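PDB 6QPA: sulfur oxygenase/reductase from Halothiobacillus neapolitanus, which probably catalyses the oxygen-dependent conversion of elemental sulfur to sulfite, thiosulfate and hydrogen sulfide at a mononuclear non-haem iron centre. Local coordinates for residues A[165-170]-A[251-256]; A[184-189]-A[276-281]; A[125-130]-A[307-312]; A[14-19]-A[70-75]. One frame throughout, in Å; residues are numbered along the deposited sequence.

Contact 1 (A[165-170]-A[251-256])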
loop_
_atom_site.group_PDB
_atom_site.type_symbol
_atom_site.label_atom_id
_atom_site.label_comp_id
_atom_site.label_asym_id
_atom_site.label_seq_id
_atom_site.Cartn_x
_atom_site.Cartn_y
_atom_site.Cartn_z
ATOM N N HIS A 165 42.271 0.486 42.381
ATOM C CA HIS A 165 42.881 -0.464 43.301
ATOM C C HIS A 165 42.707 0.039 44.725
ATOM O O HIS A 165 43.005 1.205 45.008
ATOM C CB HIS A 165 44.376 -0.638 43.026
ATOM C CG HIS A 165 44.709 -1.054 41.630
ATOM N ND1 HIS A 165 44.598 -0.206 40.548
ATOM C CD2 HIS A 165 45.180 -2.229 41.143
ATOM C CE1 HIS A 165 44.967 -0.845 39.450
ATOM N NE2 HIS A 165 45.331 -2.073 39.783
ATOM N N TRP A 166 42.233 -0.830 45.616
ATOM C CA TRP A 166 42.289 -0.574 47.052
ATOM C C TRP A 166 43.369 -1.468 47.640
ATOM O O TRP A 166 43.290 -2.694 47.520
ATOM C CB TRP A 166 40.958 -0.844 47.749
ATOM C CG TRP A 166 39.798 -0.003 47.324
ATOM C CD1 TRP A 166 39.710 0.817 46.222
ATOM C CD2 TRP A 166 38.534 0.093 47.994
ATOM N NE1 TRP A 166 38.472 1.408 46.177
ATOM C CE2 TRP A 166 37.731 0.987 47.251
ATOM C CE3 TRP A 166 38.007 -0.485 49.155
ATOM C CZ2 TRP A 166 36.430 1.315 47.630
ATOM C CZ3 TRP A 166 36.717 -0.159 49.531
ATOM C CH2 TRP A 166 35.938 0.724 48.765
ATOM N N VAL A 167 44.355 -0.855 48.303
ATOM C CA VAL A 167 45.570 -1.534 48.733
ATOM C C VAL A 167 45.470 -1.879 50.213
ATOM O O VAL A 167 44.967 -1.074 51.012
ATOM C CB VAL A 167 46.811 -0.664 48.428
ATOM C CG1 VAL A 167 48.076 -1.241 49.093
ATOM C CG2 VAL A 167 47.006 -0.571 46.906
ATOM N N MET A 168 45.915 -3.098 50.568
ATOM C CA MET A 168 45.925 -3.537 51.962
ATOM C C MET A 168 46.770 -2.606 52.814
ATOM O O MET A 168 47.839 -2.154 52.400
ATOM C CB MET A 168 46.466 -4.959 52.093
ATOM C CG MET A 168 45.657 -5.966 51.276
ATOM S SD MET A 168 46.533 -7.532 51.053
ATOM C CE MET A 168 46.506 -8.186 52.735
ATOM N N ASP A 169 46.255 -2.309 54.008
ATOM C CA ASP A 169 46.969 -1.499 54.986
ATOM C C ASP A 169 48.383 -2.021 55.185
ATOM O O ASP A 169 48.587 -3.194 55.503
ATOM C CB ASP A 169 46.204 -1.511 56.305
ATOM C CG ASP A 169 46.839 -0.631 57.368
ATOM O OD1 ASP A 169 47.709 0.203 57.060
ATOM O OD2 ASP A 169 46.424 -0.764 58.523
ATOM N N GLY A 170 49.356 -1.133 55.002
ATOM C CA GLY A 170 50.753 -1.475 55.117
ATOM C C GLY A 170 51.408 -1.960 53.838
ATOM O O GLY A 170 52.635 -2.070 53.805
ATOM N N THR A 251 43.647 2.433 51.286
ATOM C CA THR A 251 44.151 3.435 50.365
ATOM C C THR A 251 43.758 3.118 48.938
ATOM O O THR A 251 43.987 2.003 48.444
ATOM C CB THR A 251 45.669 3.512 50.464
ATOM O OG1 THR A 251 46.045 3.765 51.825
ATOM C CG2 THR A 251 46.192 4.600 49.555
ATOM N N GLN A 252 43.195 4.113 48.261
ATOM C CA GLN A 252 42.852 3.957 46.856
ATOM C C GLN A 252 43.995 4.433 45.982
ATOM O O GLN A 252 44.524 5.531 46.185
ATOM C CB GLN A 252 41.590 4.740 46.492
ATOM C CG GLN A 252 41.289 4.682 45.004
ATOM C CD GLN A 252 40.096 5.524 44.648
ATOM O OE1 GLN A 252 40.092 6.721 44.898
ATOM N NE2 GLN A 252 39.068 4.902 44.082
ATOM N N TYR A 253 44.360 3.616 45.003
ATOM C CA TYR A 253 45.246 4.029 43.925
ATOM C C TYR A 253 44.499 3.943 42.610
ATOM O O TYR A 253 43.832 2.936 42.342
ATOM C CB TYR A 253 46.495 3.147 43.854
ATOM C CG TYR A 253 47.514 3.375 44.961
ATOM C CD1 TYR A 253 47.361 2.795 46.206
ATOM C CD2 TYR A 253 48.656 4.140 44.732
ATOM C CE1 TYR A 253 48.312 2.991 47.217
ATOM C CE2 TYR A 253 49.618 4.341 45.730
ATOM C CZ TYR A 253 49.438 3.768 46.968
ATOM O OH TYR A 253 50.400 3.950 47.940
ATOM N N LEU A 254 44.623 4.985 41.788
ATOM C CA LEU A 254 44.128 4.971 40.418
ATOM C C LEU A 254 45.310 4.836 39.479
ATOM O O LEU A 254 46.219 5.673 39.500
ATOM C CB LEU A 254 43.353 6.238 40.087
ATOM C CG LEU A 254 42.113 6.385 40.947
ATOM C CD1 LEU A 254 41.303 7.602 40.488
ATOM C CD2 LEU A 254 41.304 5.107 40.826
ATOM N N VAL A 255 45.292 3.796 38.653
ATOM C CA VAL A 255 46.352 3.567 37.684
ATOM C C VAL A 255 45.862 4.073 36.330
ATOM O O VAL A 255 44.994 3.463 35.699
ATOM C CB VAL A 255 46.755 2.088 37.645
ATOM C CG1 VAL A 255 47.760 1.841 36.513
ATOM C CG2 VAL A 255 47.338 1.676 39.012
ATOM N N HIS A 256 46.443 5.178 35.872
ATOM C CA HIS A 256 46.025 5.867 34.650
ATOM C C HIS A 256 46.922 5.391 33.509
ATOM O O HIS A 256 48.142 5.544 33.584
ATOM C CB HIS A 256 46.126 7.376 34.882
ATOM C CG HIS A 256 45.977 8.231 33.658
ATOM N ND1 HIS A 256 44.999 9.194 33.548
ATOM C CD2 HIS A 256 46.740 8.346 32.544
ATOM C CE1 HIS A 256 45.134 9.834 32.402
ATOM N NE2 HIS A 256 46.190 9.344 31.777
HETATM O O HOH W 1 45.748 0.822 52.987
#

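Contact 2 (A[184-189]-A[276-281])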
loop_
_atom_site.group_PDB
_atom_site.type_symbol
_atom_site.label_atom_id
_atom_site.label_comp_id
_atom_site.label_asym_id
_atom_site.label_seq_id
_atom_site.Cartn_x
_atom_site.Cartn_y
_atom_site.Cartn_z
ATOM N N GLU A 184 56.161 -0.168 33.622
ATOM C CA GLU A 184 57.380 -0.008 32.844
ATOM C C GLU A 184 57.571 -1.162 31.869
ATOM O O GLU A 184 58.054 -0.961 30.748
ATOM C CB GLU A 184 58.574 0.103 33.789
ATOM C CG GLU A 184 58.589 1.428 34.521
ATOM C CD GLU A 184 59.747 1.564 35.495
ATOM O OE1 GLU A 184 60.312 0.530 35.902
ATOM O OE2 GLU A 184 60.091 2.712 35.848
ATOM N N TRP A 185 57.244 -2.386 32.298
ATOM C CA TRP A 185 57.308 -3.522 31.386
ATOM C C TRP A 185 56.353 -3.314 30.219
ATOM O O TRP A 185 56.722 -3.504 29.053
ATOM C CB TRP A 185 56.978 -4.813 32.135
ATOM C CG TRP A 185 57.312 -6.129 31.420
ATOM C CD1 TRP A 185 58.395 -6.925 31.663
ATOM C CD2 TRP A 185 56.547 -6.806 30.400
ATOM N NE1 TRP A 185 58.359 -8.049 30.866
ATOM C CE2 TRP A 185 57.239 -8.006 30.083
ATOM C CE3 TRP A 185 55.348 -6.528 29.740
ATOM C CZ2 TRP A 185 56.778 -8.923 29.116
ATOM C CZ3 TRP A 185 54.880 -7.451 28.756
ATOM C CH2 TRP A 185 55.598 -8.639 28.478
ATOM N N MET A 186 55.124 -2.892 30.521
ATOM C CA MET A 186 54.120 -2.706 29.478
ATOM C C MET A 186 54.529 -1.626 28.491
ATOM O O MET A 186 54.399 -1.814 27.277
ATOM C CB MET A 186 52.771 -2.376 30.110
ATOM C CG MET A 186 52.188 -3.549 30.883
ATOM S SD MET A 186 50.690 -3.186 31.827
ATOM C CE MET A 186 49.593 -2.750 30.534
ATOM N N LYS A 187 55.056 -0.496 28.984
ATOM C CA LYS A 187 55.420 0.572 28.058
ATOM C C LYS A 187 56.582 0.147 27.181
ATOM O O LYS A 187 56.675 0.574 26.033
ATOM C CB LYS A 187 55.749 1.873 28.807
ATOM C CG LYS A 187 55.920 3.102 27.892
ATOM C CD LYS A 187 55.448 4.389 28.576
ATOM C CE LYS A 187 55.652 5.652 27.715
ATOM N NZ LYS A 187 57.074 5.859 27.331
ATOM N N ALA A 188 57.457 -0.710 27.696
ATOM C CA ALA A 188 58.571 -1.207 26.908
ATOM C C ALA A 188 58.165 -2.301 25.924
ATOM O O ALA A 188 58.822 -2.464 24.897
ATOM C CB ALA A 188 59.667 -1.730 27.837
ATOM N N ASN A 189 57.110 -3.065 26.199
ATOM C CA ASN A 189 56.890 -4.315 25.476
ATOM C C ASN A 189 55.523 -4.492 24.823
ATOM O O ASN A 189 55.340 -5.475 24.101
ATOM C CB ASN A 189 57.132 -5.512 26.408
ATOM C CG ASN A 189 58.598 -5.645 26.802
ATOM O OD1 ASN A 189 59.466 -5.745 25.946
ATOM N ND2 ASN A 189 58.873 -5.611 28.094
ATOM N N TYR A 276 53.798 -14.728 30.517
ATOM C CA TYR A 276 54.225 -15.370 31.756
ATOM C C TYR A 276 55.029 -14.410 32.635
ATOM O O TYR A 276 54.815 -14.319 33.850
ATOM C CB TYR A 276 55.047 -16.631 31.442
ATOM C CG TYR A 276 55.578 -17.273 32.703
ATOM C CD1 TYR A 276 54.790 -18.167 33.428
ATOM C CD2 TYR A 276 56.845 -16.964 33.189
ATOM C CE1 TYR A 276 55.244 -18.740 34.599
ATOM C CE2 TYR A 276 57.314 -17.536 34.380
ATOM C CZ TYR A 276 56.501 -18.414 35.077
ATOM O OH TYR A 276 56.933 -19.000 36.240
ATOM N N GLU A 277 55.973 -13.697 32.034
ATOM C CA GLU A 277 56.867 -12.851 32.812
ATOM C C GLU A 277 56.113 -11.681 33.444
ATOM O O GLU A 277 56.255 -11.416 34.641
ATOM C CB GLU A 277 58.005 -12.375 31.912
ATOM C CG GLU A 277 59.017 -11.453 32.554
ATOM C CD GLU A 277 60.121 -11.076 31.575
ATOM O OE1 GLU A 277 59.932 -10.143 30.758
ATOM O OE2 GLU A 277 61.175 -11.743 31.603
ATOM N N LEU A 278 55.297 -10.971 32.655
ATOM C CA LEU A 278 54.514 -9.870 33.211
ATOM C C LEU A 278 53.524 -10.367 34.250
ATOM O O LEU A 278 53.250 -9.679 35.243
ATOM C CB LEU A 278 53.783 -9.128 32.101
ATOM C CG LEU A 278 52.979 -7.918 32.604
ATOM C CD1 LEU A 278 53.891 -6.892 33.267
ATOM C CD2 LEU A 278 52.195 -7.274 31.450
ATOM N N ARG A 279 52.971 -11.562 34.026
ATOM C CA ARG A 279 52.041 -12.149 34.982
ATOM C C ARG A 279 52.670 -12.320 36.369
ATOM O O ARG A 279 52.028 -12.014 37.379
ATOM C CB ARG A 279 51.537 -13.472 34.426
ATOM C CG ARG A 279 50.626 -14.276 35.316
ATOM C CD ARG A 279 49.936 -15.273 34.436
ATOM N NE ARG A 279 49.402 -16.429 35.132
ATOM C CZ ARG A 279 48.484 -17.236 34.609
ATOM N NH1 ARG A 279 47.986 -16.978 33.405
ATOM N NH2 ARG A 279 48.057 -18.289 35.284
ATOM N N GLN A 280 53.931 -12.777 36.439
ATOM C CA GLN A 280 54.594 -12.914 37.739
ATOM C C GLN A 280 54.793 -11.555 38.398
ATOM O O GLN A 280 54.533 -11.394 39.595
ATOM C CB GLN A 280 55.956 -13.602 37.587
ATOM C CG GLN A 280 55.946 -14.935 36.859
ATOM C CD GLN A 280 54.808 -15.813 37.289
ATOM O OE1 GLN A 280 54.661 -16.102 38.467
ATOM N NE2 GLN A 280 53.993 -16.253 36.331
ATOM N N ILE A 281 55.248 -10.569 37.622
ATOM C CA ILE A 281 55.450 -9.216 38.132
ATOM C C ILE A 281 54.143 -8.654 38.676
ATOM O O ILE A 281 54.086 -8.151 39.803
ATOM C CB ILE A 281 56.019 -8.319 37.020
ATOM C CG1 ILE A 281 57.433 -8.775 36.627
ATOM C CG2 ILE A 281 55.924 -6.830 37.400
ATOM C CD1 ILE A 281 57.939 -8.163 35.333
#

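Contact 3 (A[125-130]-A[307-312])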
loop_
_atom_site.group_PDB
_atom_site.type_symbol
_atom_site.label_atom_id
_atom_site.label_comp_id
_atom_site.label_asym_id
_atom_site.label_seq_id
_atom_site.Cartn_x
_atom_site.Cartn_y
_atom_site.Cartn_z
ATOM N N ASP A 125 55.045 8.157 33.594
ATOM C CA ASP A 125 55.761 8.210 32.325
ATOM C C ASP A 125 54.694 8.601 31.301
ATOM O O ASP A 125 54.135 7.751 30.594
ATOM C CB ASP A 125 56.441 6.886 31.981
ATOM C CG ASP A 125 57.251 6.968 30.697
ATOM O OD1 ASP A 125 57.313 8.052 30.079
ATOM O OD2 ASP A 125 57.793 5.931 30.281
ATOM N N LEU A 126 54.371 9.893 31.277
ATOM C CA LEU A 126 53.294 10.442 30.461
ATOM C C LEU A 126 53.886 11.388 29.433
ATOM O O LEU A 126 54.486 12.402 29.820
ATOM C CB LEU A 126 52.290 11.205 31.304
ATOM C CG LEU A 126 51.036 10.534 31.830
ATOM C CD1 LEU A 126 50.119 11.622 32.410
ATOM C CD2 LEU A 126 50.336 9.733 30.736
ATOM N N PRO A 127 53.720 11.137 28.142
ATOM C CA PRO A 127 54.215 12.077 27.128
ATOM C C PRO A 127 53.319 13.305 26.999
ATOM O O PRO A 127 52.148 13.302 27.389
ATOM C CB PRO A 127 54.173 11.262 25.828
ATOM C CG PRO A 127 53.168 10.174 26.065
ATOM C CD PRO A 127 52.933 10.033 27.567
ATOM N N GLN A 128 53.891 14.354 26.401
ATOM C CA GLN A 128 53.115 15.529 25.997
ATOM C C GLN A 128 52.100 15.162 24.918
ATOM O O GLN A 128 52.353 14.318 24.051
ATOM C CB GLN A 128 54.046 16.640 25.480
ATOM C CG GLN A 128 55.012 17.185 26.536
ATOM C CD GLN A 128 55.973 18.254 25.994
ATOM O OE1 GLN A 128 55.913 18.628 24.822
ATOM N NE2 GLN A 128 56.903 18.692 26.840
ATOM N N ILE A 129 50.943 15.813 24.950
ATOM C CA ILE A 129 49.975 15.516 23.901
ATOM C C ILE A 129 50.312 16.330 22.654
ATOM O O ILE A 129 50.967 17.374 22.714
ATOM C CB ILE A 129 48.520 15.741 24.357
ATOM C CG1 ILE A 129 48.261 17.192 24.718
ATOM C CG2 ILE A 129 48.187 14.816 25.547
ATOM C CD1 ILE A 129 46.784 17.436 25.017
ATOM N N MET A 130 49.924 15.812 21.496
ATOM C CA MET A 130 50.251 16.455 20.228
ATOM C C MET A 130 49.260 15.976 19.187
ATOM O O MET A 130 48.350 15.194 19.474
ATOM C CB MET A 130 51.684 16.150 19.786
ATOM C CG MET A 130 51.933 14.646 19.601
ATOM S SD MET A 130 53.629 14.231 19.105
ATOM C CE MET A 130 54.485 14.340 20.667
ATOM N N LEU A 307 49.169 21.145 29.227
ATOM C CA LEU A 307 50.483 21.698 29.549
ATOM C C LEU A 307 51.012 21.235 30.904
ATOM O O LEU A 307 52.225 21.263 31.127
ATOM C CB LEU A 307 50.476 23.218 29.455
ATOM C CG LEU A 307 50.719 23.562 27.975
ATOM C CD1 LEU A 307 49.429 23.949 27.221
ATOM C CD2 LEU A 307 51.864 24.561 27.775
ATOM N N TRP A 308 50.140 20.797 31.805
ATOM C CA TRP A 308 50.614 20.236 33.062
ATOM C C TRP A 308 51.535 19.035 32.848
ATOM O O TRP A 308 52.407 18.765 33.678
ATOM C CB TRP A 308 49.414 19.839 33.902
ATOM C CG TRP A 308 48.602 18.739 33.296
ATOM C CD1 TRP A 308 47.606 18.858 32.373
ATOM C CD2 TRP A 308 48.723 17.339 33.581
ATOM N NE1 TRP A 308 47.093 17.614 32.072
ATOM C CE2 TRP A 308 47.757 16.671 32.812
ATOM C CE3 TRP A 308 49.540 16.593 34.435
ATOM C CZ2 TRP A 308 47.601 15.289 32.853
ATOM C CZ3 TRP A 308 49.384 15.228 34.478
ATOM C CH2 TRP A 308 48.418 14.588 33.701
ATOM N N ARG A 309 51.347 18.287 31.758
ATOM C CA ARG A 309 52.205 17.133 31.517
ATOM C C ARG A 309 53.648 17.540 31.304
ATOM O O ARG A 309 54.557 16.774 31.638
ATOM C CB ARG A 309 51.745 16.359 30.299
ATOM C CG ARG A 309 50.339 15.877 30.349
ATOM C CD ARG A 309 49.957 15.317 28.968
ATOM N NE ARG A 309 48.809 14.483 29.182
ATOM C CZ ARG A 309 48.717 13.198 28.892
ATOM N NH1 ARG A 309 49.700 12.528 28.273
ATOM N NH2 ARG A 309 47.589 12.593 29.220
ATOM N N LYS A 310 53.874 18.742 30.761
ATOM C CA LYS A 310 55.214 19.170 30.386
ATOM C C LYS A 310 56.141 19.274 31.587
ATOM O O LYS A 310 57.359 19.159 31.423
ATOM C CB LYS A 310 55.163 20.513 29.644
ATOM C CG LYS A 310 54.572 20.449 28.232
ATOM C CD LYS A 310 55.096 21.567 27.297
ATOM C CE LYS A 310 54.443 21.493 25.889
ATOM N NZ LYS A 310 55.149 22.268 24.801
ATOM N N HIS A 311 55.606 19.470 32.789
ATOM C CA HIS A 311 56.421 19.507 33.999
ATOM C C HIS A 311 55.935 18.422 34.961
ATOM O O HIS A 311 55.251 18.692 35.950
ATOM C CB HIS A 311 56.420 20.903 34.647
ATOM C CG HIS A 311 55.124 21.642 34.520
ATOM N ND1 HIS A 311 54.066 21.446 35.384
ATOM C CD2 HIS A 311 54.727 22.602 33.649
ATOM C CE1 HIS A 311 53.068 22.240 35.040
ATOM N NE2 HIS A 311 53.443 22.953 33.992
ATOM N N LEU A 312 56.305 17.184 34.656
ATOM C CA LEU A 312 56.187 16.046 35.551
ATOM C C LEU A 312 57.595 15.544 35.887
ATOM O O LEU A 312 58.594 16.208 35.601
ATOM C CB LEU A 312 55.331 14.944 34.921
ATOM C CG LEU A 312 53.824 15.160 34.926
ATOM C CD1 LEU A 312 53.137 14.106 34.102
ATOM C CD2 LEU A 312 53.313 15.140 36.356
#

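Contact 4 (A[14-19]-A[70-75])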
loop_
_atom_site.group_PDB
_atom_site.type_symbol
_atom_site.label_atom_id
_atom_site.label_comp_id
_atom_site.label_asym_id
_atom_site.label_seq_id
_atom_site.Cartn_x
_atom_site.Cartn_y
_atom_site.Cartn_z
ATOM N N LYS A 14 28.607 10.507 37.746
ATOM C CA LYS A 14 27.942 9.629 36.788
ATOM C C LYS A 14 26.742 10.379 36.236
ATOM O O LYS A 14 25.917 10.886 37.002
ATOM C CB LYS A 14 27.553 8.293 37.413
ATOM C CG LYS A 14 28.773 7.437 37.766
ATOM C CD LYS A 14 28.370 6.101 38.349
ATOM C CE LYS A 14 29.583 5.207 38.573
ATOM N NZ LYS A 14 30.283 4.914 37.271
ATOM N N ILE A 15 26.681 10.498 34.913
ATOM C CA ILE A 15 25.711 11.357 34.269
ATOM C C ILE A 15 24.860 10.534 33.315
ATOM O O ILE A 15 25.259 9.464 32.831
ATOM C CB ILE A 15 26.392 12.529 33.536
ATOM C CG1 ILE A 15 27.176 12.014 32.326
ATOM C CG2 ILE A 15 27.344 13.265 34.509
ATOM C CD1 ILE A 15 27.849 13.081 31.561
ATOM N N ALA A 16 23.675 11.072 33.029
ATOM C CA ALA A 16 22.731 10.411 32.145
ATOM C C ALA A 16 23.279 10.357 30.727
ATOM O O ALA A 16 23.828 11.330 30.217
ATOM C CB ALA A 16 21.377 11.133 32.168
ATOM N N ASN A 17 23.137 9.198 30.096
ATOM C CA ASN A 17 23.623 8.983 28.740
ATOM C C ASN A 17 22.471 9.265 27.778
ATOM O O ASN A 17 21.724 8.379 27.369
ATOM C CB ASN A 17 24.162 7.566 28.596
ATOM C CG ASN A 17 24.737 7.299 27.231
ATOM O OD1 ASN A 17 24.740 8.175 26.369
ATOM N ND2 ASN A 17 25.251 6.092 27.029
ATOM N N LYS A 18 22.309 10.538 27.445
ATOM C CA LYS A 18 21.267 10.973 26.526
ATOM C C LYS A 18 21.706 12.285 25.899
ATOM O O LYS A 18 22.575 12.975 26.444
ATOM C CB LYS A 18 19.901 11.078 27.230
ATOM C CG LYS A 18 19.784 12.013 28.422
ATOM C CD LYS A 18 18.394 11.834 29.065
ATOM C CE LYS A 18 18.111 12.836 30.188
ATOM N NZ LYS A 18 17.903 14.248 29.720
ATOM N N PRO A 19 21.151 12.640 24.731
ATOM C CA PRO A 19 21.642 13.834 24.010
ATOM C C PRO A 19 21.691 15.118 24.835
ATOM O O PRO A 19 22.617 15.922 24.650
ATOM C CB PRO A 19 20.660 13.943 22.836
ATOM C CG PRO A 19 20.250 12.533 22.577
ATOM C CD PRO A 19 20.179 11.875 23.931
ATOM N N THR A 70 24.915 1.880 25.694
ATOM C CA THR A 70 24.110 1.235 26.724
ATOM C C THR A 70 24.410 1.690 28.143
ATOM O O THR A 70 23.565 1.502 29.017
ATOM C CB THR A 70 24.302 -0.283 26.656
ATOM O OG1 THR A 70 25.689 -0.567 26.826
ATOM C CG2 THR A 70 23.876 -0.809 25.301
ATOM N N LEU A 71 25.572 2.270 28.396
ATOM C CA LEU A 71 25.958 2.661 29.740
ATOM C C LEU A 71 25.078 3.814 30.184
ATOM O O LEU A 71 25.011 4.840 29.503
ATOM C CB LEU A 71 27.431 3.050 29.735
ATOM C CG LEU A 71 28.324 3.195 30.943
ATOM C CD1 LEU A 71 28.234 2.010 31.871
ATOM C CD2 LEU A 71 29.739 3.328 30.406
ATOM N N ASN A 72 24.367 3.636 31.294
ATOM C CA ASN A 72 23.583 4.743 31.833
ATOM C C ASN A 72 23.303 4.533 33.315
ATOM O O ASN A 72 22.499 3.661 33.671
ATOM C CB ASN A 72 22.250 4.895 31.106
ATOM C CG ASN A 72 21.450 6.058 31.658
ATOM O OD1 ASN A 72 21.879 7.207 31.561
ATOM N ND2 ASN A 72 20.316 5.763 32.300
ATOM N N PRO A 73 23.907 5.326 34.208
ATOM C CA PRO A 73 24.774 6.459 33.886
ATOM C C PRO A 73 26.152 6.059 33.360
ATOM O O PRO A 73 26.573 4.910 33.451
ATOM C CB PRO A 73 24.922 7.166 35.234
ATOM C CG PRO A 73 24.902 6.032 36.215
ATOM C CD PRO A 73 23.883 5.058 35.660
ATOM N N MET A 74 26.849 7.029 32.799
ATOM C CA MET A 74 28.218 6.860 32.349
ATOM C C MET A 74 29.125 7.705 33.227
ATOM O O MET A 74 28.725 8.777 33.690
ATOM C CB MET A 74 28.342 7.251 30.876
ATOM C CG MET A 74 27.998 8.692 30.599
ATOM S SD MET A 74 27.532 8.925 28.857
ATOM C CE MET A 74 28.717 7.875 28.048
ATOM N N GLY A 75 30.323 7.202 33.492
ATOM C CA GLY A 75 31.268 7.956 34.291
ATOM C C GLY A 75 31.738 9.196 33.550
ATOM O O GLY A 75 31.873 9.204 32.327
HETATM O O HOH W 2 27.824 3.396 35.478
#

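Contact 1 (A[165-170]-A[251-256])
The imidazole of H165 has the carbonyl oxygen of Y253 at its edge, in the ring plane, while V255 CG2 approaches obliquely, 3.5 Å from H165 CE1; the Y253 ring is met at a slant by V167 CG2, 3.5 Å from Y253 CD1. These rings project from one face of a pair of antiparallel strands in the curled sheet of a dimeric α+β-barrel-type fold and meet helix 172-189, whose F175 ring touches both. With CG anti to its carbonyl carbon (chi1 -56°), H165 brings its ring up to V255 CG2. With an alanine at this position, V255 CG2 would probably lose its ring contact and F175 keep only the Y253 ring, opening a gap between sheet and helix. Two hydrogen bonds join the backbones, H165 N to Y253 O at 2.9 Å and Y253 N to H165 O at 2.8 Å. On the other face, Q252 NE2 is 4.1 Å from W166 NE1 and gives its hydrogen bond to D164, whereas the W166 indole makes a cation-pi contact with K292 and meets W115 of a second subunit. Where the strands part, a water donates to V167 O (2.8 Å) and accepts from T251 N (3.1 Å).

Contact 2 (A[184-189]-A[276-281])
W185 lays one face of its indole over L278, whose CB sits 3.8 Å from the centroid of the six-membered ring and almost straight above it, a CH-pi contact. This is the central piece of an antiparallel helix-helix packing in which helices 172-189 and 276-287 run side by side, with 11.1 Å between the axes of the two short segments. The indole reaches across because its CG stands anti to the backbone N (chi1 -166°), pointing the ring at the other helix. Both methyls of L278 add to the overlap, CD2 lying 3.7 Å from W185 CE3. The same methyl also touches M186 CG, so that L278 is wedged between two consecutive residues of helix 172-189. One turn further along, I281 CD1 comes across the pyrrole side at W185 CD1.

The opposite face of the indole is taken by the amide of N189, with ND2 3.4 Å above the ring plane and over its centre; that nitrogen gives only a weak hydrogen bond to W185 O. N189 OD1 accepts from K310 NZ of a neighbouring subunit, and L307 of that subunit packs on W185, which places the ring close to an interface of the assembly. L278 and N189 bracket the two faces, and an edge bond probably helps to fix the ring's rotation. W185 NE1 donates to E277 OE1 over 2.6 Å, a nearly straight bond (169° at the hydrogen). The oxygen lies in the ring plane, yet the carboxylate stands almost upright to the indole, the planes 88° apart, and OE1 is met on its anti side.

Contact 3 (A[125-130]-A[307-312])
R309 NH1 donates to the carbonyl oxygen P127 O over 2.7 Å, with an angle of 161° at the hydrogen, and the oxygen lies exactly in the guanidinium plane. Aliphatic carbon closes in above and below: I129 CG2 rests 3.6 Å over one face, offset toward the rim, and L126 CD1 is 4.1 Å over the centre of the opposite face. The arginine chain, extended from CG to NE, is what carries the flat group between these two residues. R309 CG lies over the centre of one face of the neighbouring W308 ring, whose CH2 corner meets L126 CD1 at 3.7 Å. Nearer the solvent, the amide of Q128 crosses the K310 chain at about a right angle, NE2 lying 3.2 Å from K310 CG; the ammonium goes on to N189 OD1 of a neighbouring subunit. The segment after strand 290-305 is thereby clamped to the loop that follows strand 110-125.

R309 NH2 makes a salt bridge to E258, with R158 close by. Sandwiched between methyls, the guanidinium probably has its charge balanced by E258, with a weaker, long-range contribution from E46, while the P127 bond, together with E258, probably restrains its rotation.

Contact 4 (A[14-19]-A[70-75])
N17 meets the 70-75 segment with two donors: its backbone N gives a nearly straight bond to N72 OD1 (2.8 Å, 174° at the hydrogen), and ND2 a more bent one (154°) to L71 O, also 2.8 Å, in the carbonyl plane. The amide gets there because CG is anti to the backbone N (chi1 -177°). M74 SD lies across it, 3.6 Å from N17 CG. Two further direct bonds help to fix the amide's rotation: ND2 also donates to R68 O, and Y22 OH bonds to OD1. A leucine in place of N17 would probably leave L71 O and R68 O without their donor and the Y22 hydroxyl without its partner.

N72, ahead of the cis peptide to P73, is itself positioned by a subunit contact, its ND2 bonding to T70 O of a second subunit and vice versa. Next to these loops, the end of strand 7-15 pairs antiparallel with the start of strand 74-82, I15 N to M74 O and M74 N to I15 O both at 2.9 Å. K14 CB packs on P73 CB at 3.6 Å.

Strand 110-125 flanks the 7-15 side of this pair and strand 42-53 the 74-82 side, while helix 19-27 packs M25 on I15 and Y22 on M74.

In the fold
From the N terminus, contact 4 closes first, joining the end of strand 7-15 to the start of strand 74-82 before any other contact opens. Contact 3 then opens at 125-130 and closes only at 307-312, so its long loop encloses contacts 1 and 2. Those two cross: strand 159-167 leads into helix 172-189, and their partners, strand 251-259 and helix 276-287, follow in the same order. Contact 1 thus belongs to the sheet and contact 2 to helices outside it. Contact 3 touches both, through the K187-D125 salt bridge and the packing of H256 on L126, and lies across the chain's centre from contact 4.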